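Local coordinates for xylulose kinase (Bifidobacterium adolescentis ATCC 15703, PDB 3I8B), which probably phosphorylates D-xylulose to D-xylulose 5-phosphate at the expense of ATP, as a member of the FGGY carbohydrate kinase family, at residues A[191-196]-A[241-246]; A[249-254]-A[266-271]. All blocks are in the same frame, centred on the assembly; numbering follows the deposited sequence.

Interaction 1 (A[191-196]-A[241-246]); sequences ALFTDR and TVLGPR. With MG (magnesium ion), chain B.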
ATOM      1  N   ALA A 191       3.937 -24.740   0.115  1.00 12.05           N
ATOM      2  CA  ALA A 191       2.593 -24.431  -0.369  1.00 11.49           C
ATOM      3  C   ALA A 191       2.328 -22.922  -0.340  1.00 13.41           C
ATOM      4  O   ALA A 191       1.335 -22.458  -0.899  1.00 10.70           O
ATOM      5  CB  ALA A 191       1.523 -25.174   0.452  1.00 11.01           C
ATOM      6  N   LEU A 192       3.201 -22.156   0.324  1.00 10.06           N
ATOM      7  CA  LEU A 192       3.046 -20.702   0.364  1.00  8.48           C
ATOM      8  C   LEU A 192       3.033 -20.062  -1.034  1.00  9.29           C
ATOM      9  O   LEU A 192       3.844 -20.388  -1.885  1.00  9.56           O
ATOM     10  CB  LEU A 192       4.154 -20.062   1.214  1.00  9.95           C
ATOM     11  CG  LEU A 192       4.029 -20.167   2.735  1.00  7.65           C
ATOM     12  CD1 LEU A 192       5.363 -19.920   3.453  1.00  7.26           C
ATOM     13  CD2 LEU A 192       2.966 -19.192   3.236  1.00  7.85           C
ATOM     14  N   PHE A 193       2.110 -19.139  -1.265  1.00  6.58           N
ATOM     15  CA  PHE A 193       2.069 -18.402  -2.514  1.00  8.41           C
ATOM     16  C   PHE A 193       1.767 -16.930  -2.240  1.00  8.32           C
ATOM     17  O   PHE A 193       1.270 -16.552  -1.156  1.00  7.64           O
ATOM     18  CB  PHE A 193       1.034 -19.016  -3.475  1.00  7.65           C
ATOM     19  CG  PHE A 193      -0.377 -18.898  -2.983  1.00  8.72           C
ATOM     20  CD1 PHE A 193      -1.082 -17.717  -3.145  1.00  8.98           C
ATOM     21  CD2 PHE A 193      -0.995 -19.964  -2.343  1.00  8.82           C
ATOM     22  CE1 PHE A 193      -2.391 -17.602  -2.692  1.00  9.34           C
ATOM     23  CE2 PHE A 193      -2.286 -19.857  -1.877  1.00  8.07           C
ATOM     24  CZ  PHE A 193      -2.994 -18.679  -2.051  1.00  8.59           C
ATOM     25  N   THR A 194       2.105 -16.083  -3.202  1.00  5.72           N
ATOM     26  CA  THR A 194       1.785 -14.670  -3.087  1.00  7.19           C
ATOM     27  C   THR A 194       1.466 -14.094  -4.475  1.00 10.11           C
ATOM     28  O   THR A 194       1.332 -14.850  -5.432  1.00  7.72           O
ATOM     29  CB  THR A 194       2.925 -13.914  -2.406  1.00  8.12           C
ATOM     30  OG1 THR A 194       2.487 -12.604  -2.044  1.00  8.25           O
ATOM     31  CG2 THR A 194       4.144 -13.810  -3.325  1.00  8.74           C
ATOM     32  N   ASP A 195       1.300 -12.777  -4.584  1.00 10.15           N
ATOM     33  CA  ASP A 195       1.161 -12.151  -5.898  1.00  9.57           C
ATOM     34  C   ASP A 195       2.242 -11.082  -6.111  1.00 10.55           C
ATOM     35  O   ASP A 195       3.030 -10.802  -5.210  1.00  8.91           O
ATOM     36  CB  ASP A 195      -0.230 -11.530  -6.074  1.00  9.14           C
ATOM     37  CG  ASP A 195      -0.310 -10.100  -5.547  1.00 11.71           C
ATOM     38  OD1 ASP A 195      -0.851  -9.231  -6.275  1.00 12.54           O
ATOM     39  OD2 ASP A 195       0.146  -9.850  -4.405  1.00  9.65           O
ATOM     40  N   ARG A 196       2.255 -10.479  -7.297  1.00  9.80           N
ATOM     41  CA  ARG A 196       3.224  -9.432  -7.606  1.00 12.01           C
ATOM     42  C   ARG A 196       3.084  -8.191  -6.727  1.00 12.46           C
ATOM     43  O   ARG A 196       4.081  -7.550  -6.401  1.00 11.36           O
ATOM     44  CB  ARG A 196       3.134  -9.024  -9.078  1.00 11.99           C
ATOM     45  CG  ARG A 196       3.605 -10.085 -10.064  1.00 12.69           C
ATOM     46  CD  ARG A 196       3.218  -9.688 -11.483  1.00 11.79           C
ATOM     47  NE  ARG A 196       4.010  -8.570 -12.009  1.00 11.45           N
ATOM     48  CZ  ARG A 196       3.591  -7.310 -12.080  1.00 12.84           C
ATOM     49  NH1 ARG A 196       2.381  -6.970 -11.656  1.00  9.35           N
ATOM     50  NH2 ARG A 196       4.389  -6.375 -12.581  1.00 13.88           N
ATOM     51  N   THR A 241       5.780 -18.536  -3.712  1.00  8.29           N
ATOM     52  CA  THR A 241       5.708 -18.538  -5.166  1.00 10.85           C
ATOM     53  C   THR A 241       4.866 -17.375  -5.617  1.00  9.44           C
ATOM     54  O   THR A 241       3.706 -17.247  -5.218  1.00  9.44           O
ATOM     55  CB  THR A 241       5.011 -19.807  -5.696  1.00 10.72           C
ATOM     56  OG1 THR A 241       5.664 -20.953  -5.163  1.00 15.77           O
ATOM     57  CG2 THR A 241       5.089 -19.861  -7.209  1.00 12.61           C
ATOM     58  N   VAL A 242       5.440 -16.550  -6.476  1.00 10.01           N
ATOM     59  CA  VAL A 242       4.760 -15.362  -6.951  1.00 12.25           C
ATOM     60  C   VAL A 242       3.843 -15.729  -8.121  1.00 10.67           C
ATOM     61  O   VAL A 242       4.304 -16.119  -9.194  1.00  9.60           O
ATOM     62  CB  VAL A 242       5.769 -14.267  -7.337  1.00 11.27           C
ATOM     63  CG1 VAL A 242       5.030 -13.014  -7.843  1.00 13.38           C
ATOM     64  CG2 VAL A 242       6.640 -13.926  -6.130  1.00 11.50           C
ATOM     65  N   LEU A 243       2.539 -15.630  -7.900  1.00  9.25           N
ATOM     66  CA  LEU A 243       1.591 -16.031  -8.943  1.00 10.29           C
ATOM     67  C   LEU A 243       1.287 -14.875  -9.874  1.00  8.88           C
ATOM     68  O   LEU A 243       1.369 -13.713  -9.482  1.00 10.89           O
ATOM     69  CB  LEU A 243       0.283 -16.550  -8.328  1.00  8.51           C
ATOM     70  CG  LEU A 243       0.398 -17.753  -7.401  1.00 10.30           C
ATOM     71  CD1 LEU A 243      -0.984 -18.108  -6.850  1.00  8.59           C
ATOM     72  CD2 LEU A 243       1.021 -18.938  -8.130  1.00 11.75           C
ATOM     73  N   GLY A 244       0.925 -15.196 -11.112  1.00 14.90           N
ATOM     74  CA  GLY A 244       0.406 -14.189 -12.018  1.00 11.38           C
ATOM     75  C   GLY A 244      -0.938 -13.685 -11.523  1.00 11.49           C
ATOM     76  O   GLY A 244      -1.615 -14.357 -10.736  1.00  9.81           O
ATOM     77  N   PRO A 245      -1.344 -12.506 -12.014  1.00 10.66           N
ATOM     78  CA  PRO A 245      -2.560 -11.783 -11.629  1.00 11.84           C
ATOM     79  C   PRO A 245      -3.854 -12.617 -11.736  1.00 12.37           C
ATOM     80  O   PRO A 245      -4.784 -12.405 -10.949  1.00 12.67           O
ATOM     81  CB  PRO A 245      -2.590 -10.613 -12.621  1.00 11.79           C
ATOM     82  CG  PRO A 245      -1.779 -11.107 -13.806  1.00 14.52           C
ATOM     83  CD  PRO A 245      -0.650 -11.834 -13.128  1.00 12.47           C
ATOM     84  N   ARG A 246      -3.914 -13.557 -12.671  1.00 13.94           N
ATOM     85  CA  ARG A 246      -5.129 -14.349 -12.807  1.00 14.74           C
ATOM     86  C   ARG A 246      -4.897 -15.851 -12.772  1.00 13.48           C
ATOM     87  O   ARG A 246      -5.685 -16.616 -13.317  1.00 11.62           O
ATOM     88  CB  ARG A 246      -5.908 -13.945 -14.063  1.00 16.67           C
ATOM     89  CG  ARG A 246      -5.159 -14.142 -15.354  1.00 20.10           C
ATOM     90  CD  ARG A 246      -5.968 -13.570 -16.506  1.00 23.68           C
ATOM     91  NE  ARG A 246      -6.051 -14.529 -17.600  1.00 33.58           N
ATOM     92  CZ  ARG A 246      -5.279 -14.493 -18.679  1.00 33.86           C
ATOM     93  NH1 ARG A 246      -4.374 -13.529 -18.812  1.00 38.83           N
ATOM     94  NH2 ARG A 246      -5.418 -15.413 -19.625  1.00 33.23           N
TER
HETATM   95 MG    MG B 515       5.197 -22.209  -3.059  1.00 27.74          MG
HETATM   96  O   HOH W   1       0.513 -11.184  -9.548  1.00 12.58           O
HETATM   97  O   HOH W   2       6.907 -21.332  -1.767  1.00 14.45           O
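Phe193 and Leu243 meet on one face of a short two-stranded parallel sheet. Leu243 reaches obliquely to the Phe193 ring with one methyl, CD1, 3.7 Å from CD1 of Phe193. The ring stands up from its strand because CG sits between the backbone N and the carbonyl carbon (chi1 65°). With an alanine at Leu243, the loss of CD1 is likely to leave a gap beside the Phe193 ring.

On the other face Thr194 and Val242 lie side by side and point the same way, their CG2 atoms 3.8 Å apart. Val242 CG1 meets CG of Arg196 at 3.9 Å, the two side chains crossing at about a right angle.

Three backbone bonds join the two segments: Thr194 N to Thr241 O (2.8 Å), Leu243 N to Thr194 O (2.9 Å) and Thr241 N to Leu192 O. A water bridges Arg196 N and Leu243 O.

The pair carries part of a magnesium site in the N-terminal FGGY family domain. Leu192 O and Thr241 OG1 bind the ion, each at 2.5 Å, with Glu190 O and a water.

Asp195 is the N-cap of helix 196-199: OD2 accepts from Asp198 N, and OD1 is hydrogen-bonded to Ser197 OG. Helix 167-175 packs on Phe193 through Ser172, and its Asp169 bonds Thr194 OG1. Leu243 touches Pro270 of strand 267-273, and Tyr205 packs on Val242.

Interaction 2 (A[249-254]-A[266-271]); sequences APVKAD and CLLAPG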
ATOM      1  N   ALA A 249      -4.093 -20.500  -7.352  1.00  7.39           N
ATOM      2  CA  ALA A 249      -3.022 -21.147  -6.599  1.00 10.31           C
ATOM      3  C   ALA A 249      -3.052 -22.661  -6.807  1.00 10.31           C
ATOM      4  O   ALA A 249      -4.087 -23.232  -7.140  1.00  9.89           O
ATOM      5  CB  ALA A 249      -3.109 -20.817  -5.109  1.00 11.62           C
ATOM      6  N   PRO A 250      -1.911 -23.320  -6.581  1.00 12.49           N
ATOM      7  CA  PRO A 250      -1.856 -24.781  -6.690  1.00 14.79           C
ATOM      8  C   PRO A 250      -2.694 -25.492  -5.626  1.00 14.44           C
ATOM      9  O   PRO A 250      -2.999 -26.674  -5.775  1.00 15.44           O
ATOM     10  CB  PRO A 250      -0.368 -25.098  -6.476  1.00 16.62           C
ATOM     11  CG  PRO A 250       0.349 -23.837  -6.784  1.00 14.38           C
ATOM     12  CD  PRO A 250      -0.585 -22.732  -6.343  1.00 14.04           C
ATOM     13  N   VAL A 251      -3.041 -24.802  -4.552  1.00  9.61           N
ATOM     14  CA  VAL A 251      -3.855 -25.419  -3.514  1.00 12.81           C
ATOM     15  C   VAL A 251      -5.185 -24.669  -3.397  1.00 11.71           C
ATOM     16  O   VAL A 251      -5.242 -23.464  -3.633  1.00  9.94           O
ATOM     17  CB  VAL A 251      -3.136 -25.406  -2.127  1.00 10.99           C
ATOM     18  CG1 VAL A 251      -1.906 -26.312  -2.141  1.00 11.33           C
ATOM     19  CG2 VAL A 251      -2.759 -23.969  -1.729  1.00  9.26           C
ATOM     20  N   LYS A 252      -6.238 -25.391  -3.021  1.00 11.46           N
ATOM     21  CA  LYS A 252      -7.569 -24.814  -2.814  1.00  9.99           C
ATOM     22  C   LYS A 252      -7.773 -24.579  -1.329  1.00 10.77           C
ATOM     23  O   LYS A 252      -6.976 -25.039  -0.515  1.00 12.61           O
ATOM     24  CB  LYS A 252      -8.651 -25.791  -3.303  1.00 14.55           C
ATOM     25  CG  LYS A 252      -8.573 -26.157  -4.780  1.00 12.84           C
ATOM     26  CD  LYS A 252      -9.679 -27.147  -5.156  1.00 13.87           C
ATOM     27  CE  LYS A 252      -9.654 -27.473  -6.648  1.00 20.19           C
ATOM     28  NZ  LYS A 252     -10.698 -28.496  -7.028  1.00 15.86           N
ATOM     29  N   ALA A 253      -8.846 -23.886  -0.968  1.00 11.16           N
ATOM     30  CA  ALA A 253      -9.211 -23.765   0.437  1.00 11.93           C
ATOM     31  C   ALA A 253      -9.460 -25.155   0.986  1.00 13.11           C
ATOM     32  O   ALA A 253      -9.956 -26.030   0.274  1.00 11.03           O
ATOM     33  CB  ALA A 253     -10.451 -22.920   0.598  1.00 10.18           C
ATOM     34  N   ASP A 254      -9.098 -25.358   2.247  1.00 11.59           N
ATOM     35  CA  ASP A 254      -9.494 -26.551   2.985  1.00 11.86           C
ATOM     36  C   ASP A 254     -11.030 -26.584   3.036  1.00 11.87           C
ATOM     37  O   ASP A 254     -11.658 -25.560   3.313  1.00  9.23           O
ATOM     38  CB  ASP A 254      -8.915 -26.467   4.399  1.00 11.94           C
ATOM     39  CG  ASP A 254      -9.133 -27.741   5.212  1.00 18.20           C
ATOM     40  OD1 ASP A 254      -8.176 -28.538   5.345  1.00 21.00           O
ATOM     41  OD2 ASP A 254     -10.248 -27.935   5.740  1.00 18.16           O
ATOM     42  N   CYS A 266     -13.342 -24.660  -3.334  1.00 10.18           N
ATOM     43  CA  CYS A 266     -13.031 -23.241  -3.409  1.00  9.10           C
ATOM     44  C   CYS A 266     -11.567 -23.020  -3.795  1.00 12.47           C
ATOM     45  O   CYS A 266     -10.649 -23.331  -3.011  1.00 11.46           O
ATOM     46  CB  CYS A 266     -13.315 -22.583  -2.064  1.00  9.02           C
ATOM     47  SG  CYS A 266     -13.006 -20.822  -2.016  1.00  9.64           S
ATOM     48  N   LEU A 267     -11.343 -22.513  -5.007  1.00  7.54           N
ATOM     49  CA  LEU A 267      -9.979 -22.209  -5.416  1.00 13.67           C
ATOM     50  C   LEU A 267      -9.468 -20.972  -4.696  1.00 10.76           C
ATOM     51  O   LEU A 267     -10.243 -20.190  -4.146  1.00 10.46           O
ATOM     52  CB  LEU A 267      -9.858 -22.057  -6.935  1.00 13.49           C
ATOM     53  CG  LEU A 267     -10.618 -20.977  -7.689  1.00 15.43           C
ATOM     54  CD1 LEU A 267      -9.887 -19.638  -7.610  1.00 16.42           C
ATOM     55  CD2 LEU A 267     -10.748 -21.418  -9.145  1.00 14.80           C
ATOM     56  N   LEU A 268      -8.157 -20.807  -4.683  1.00 10.03           N
ATOM     57  CA  LEU A 268      -7.566 -19.637  -4.058  1.00 10.33           C
ATOM     58  C   LEU A 268      -6.935 -18.793  -5.148  1.00  9.74           C
ATOM     59  O   LEU A 268      -6.142 -19.293  -5.954  1.00 10.67           O
ATOM     60  CB  LEU A 268      -6.532 -20.039  -2.995  1.00  5.72           C
ATOM     61  CG  LEU A 268      -7.071 -20.817  -1.783  1.00  9.08           C
ATOM     62  CD1 LEU A 268      -5.941 -21.389  -0.884  1.00  5.90           C
ATOM     63  CD2 LEU A 268      -8.035 -19.941  -0.960  1.00  7.98           C
ATOM     64  N   ALA A 269      -7.324 -17.525  -5.196  1.00  8.03           N
ATOM     65  CA  ALA A 269      -6.705 -16.556  -6.092  1.00  9.78           C
ATOM     66  C   ALA A 269      -5.430 -16.024  -5.429  1.00 10.50           C
ATOM     67  O   ALA A 269      -5.207 -16.263  -4.245  1.00  9.58           O
ATOM     68  CB  ALA A 269      -7.688 -15.415  -6.411  1.00 10.37           C
ATOM     69  N   PRO A 270      -4.574 -15.328  -6.198  1.00 10.39           N
ATOM     70  CA  PRO A 270      -3.254 -14.991  -5.660  1.00  8.97           C
ATOM     71  C   PRO A 270      -3.295 -14.057  -4.443  1.00  9.90           C
ATOM     72  O   PRO A 270      -2.355 -14.072  -3.653  1.00  7.70           O
ATOM     73  CB  PRO A 270      -2.571 -14.298  -6.834  1.00  9.27           C
ATOM     74  CG  PRO A 270      -3.214 -14.914  -8.042  1.00 10.97           C
ATOM     75  CD  PRO A 270      -4.659 -15.065  -7.647  1.00  9.27           C
ATOM     76  N   GLY A 271      -4.365 -13.283  -4.285  1.00  8.37           N
ATOM     77  CA  GLY A 271      -4.433 -12.293  -3.219  1.00  8.27           C
ATOM     78  C   GLY A 271      -3.591 -11.072  -3.583  1.00  9.42           C
ATOM     79  O   GLY A 271      -3.176 -10.914  -4.741  1.00  9.63           O
TER
HETATM   80  O   HOH W   3      -6.658 -22.805  -5.875  1.00  7.63           O
HETATM   81  O   HOH W   4     -12.232 -26.020  -1.176  1.00 10.33           O
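Ala249 and Leu268 are joined through the backbone. Ala249 N donates to Leu268 O at 2.8 Å, and the bond is almost straight (176°). The second direct bond runs from Ala253 N to Cys266 O, also 2.8 Å long. Between these two bonds the loop 249-254 bows away from the strand.

Two waters add to the polar contact. One molecule donates to Ala249 O and to Val251 O and accepts from Leu268 N at 2.8 Å. It thus ties together three backbone groups that do not bond each other directly. A second water links Ala253 O to Cys266 N, next to the Ala253 bond. The two segments are therefore held at both ends of the bow and across it.

The apolar part centres on Leu268. Its CG is anti to the carbonyl carbon (chi1 -64°), which carries the branch in under the loop. CD1 lies 3.5 Å from Val251 O and 4.2 Å from Val251 CG2, where the two side chains meet at a slant. CD2 turns to the methyl of Ala253, and CB faces that of Ala249. Ala253 CB also packs on Cys266 CB at 3.9 Å. Lys252 takes part with the base of its side chain, CB 3.2 Å from Cys266 O. Beyond CG the chain is extended, and NZ bonds Gly264 O.

Strand 267-273 is an outermost strand of the five-stranded mixed sheet. The strand order, 3-2-1-4-5, is that of the actin-like ATPase fold to which FGGY kinases belong. Its parallel neighbour, strand 65-72, bonds the backbone of Leu267 and Ala269 through Leu68. Helix 460-474 packs on Leu267 and Ala269. Phe193 of strand 193-195 touches Ala249, Val251 and Leu268.

Interactions 1 and 2 follow each other along the chain, and their centres lie 10 Å apart. They touch directly. The ring of Phe193 in interaction 1 rests on interaction 2, with CE2 3.5 Å from Ala249 CB and CE1 3.5 Å from Ala269 O. The ring thus touches Leu243 in its own sheet and the 249-254 loop beyond it. Interaction 1 holds two of the three magnesium-binding residues. The Val251 side chain of interaction 2 is about 8 Å from the ion. The side chain of Asp195 is about 8 Å from that of Gln74, a predicted substrate-binding residue. Strand 267-273 runs on to the helix that begins with Asp274, the predicted proton acceptor.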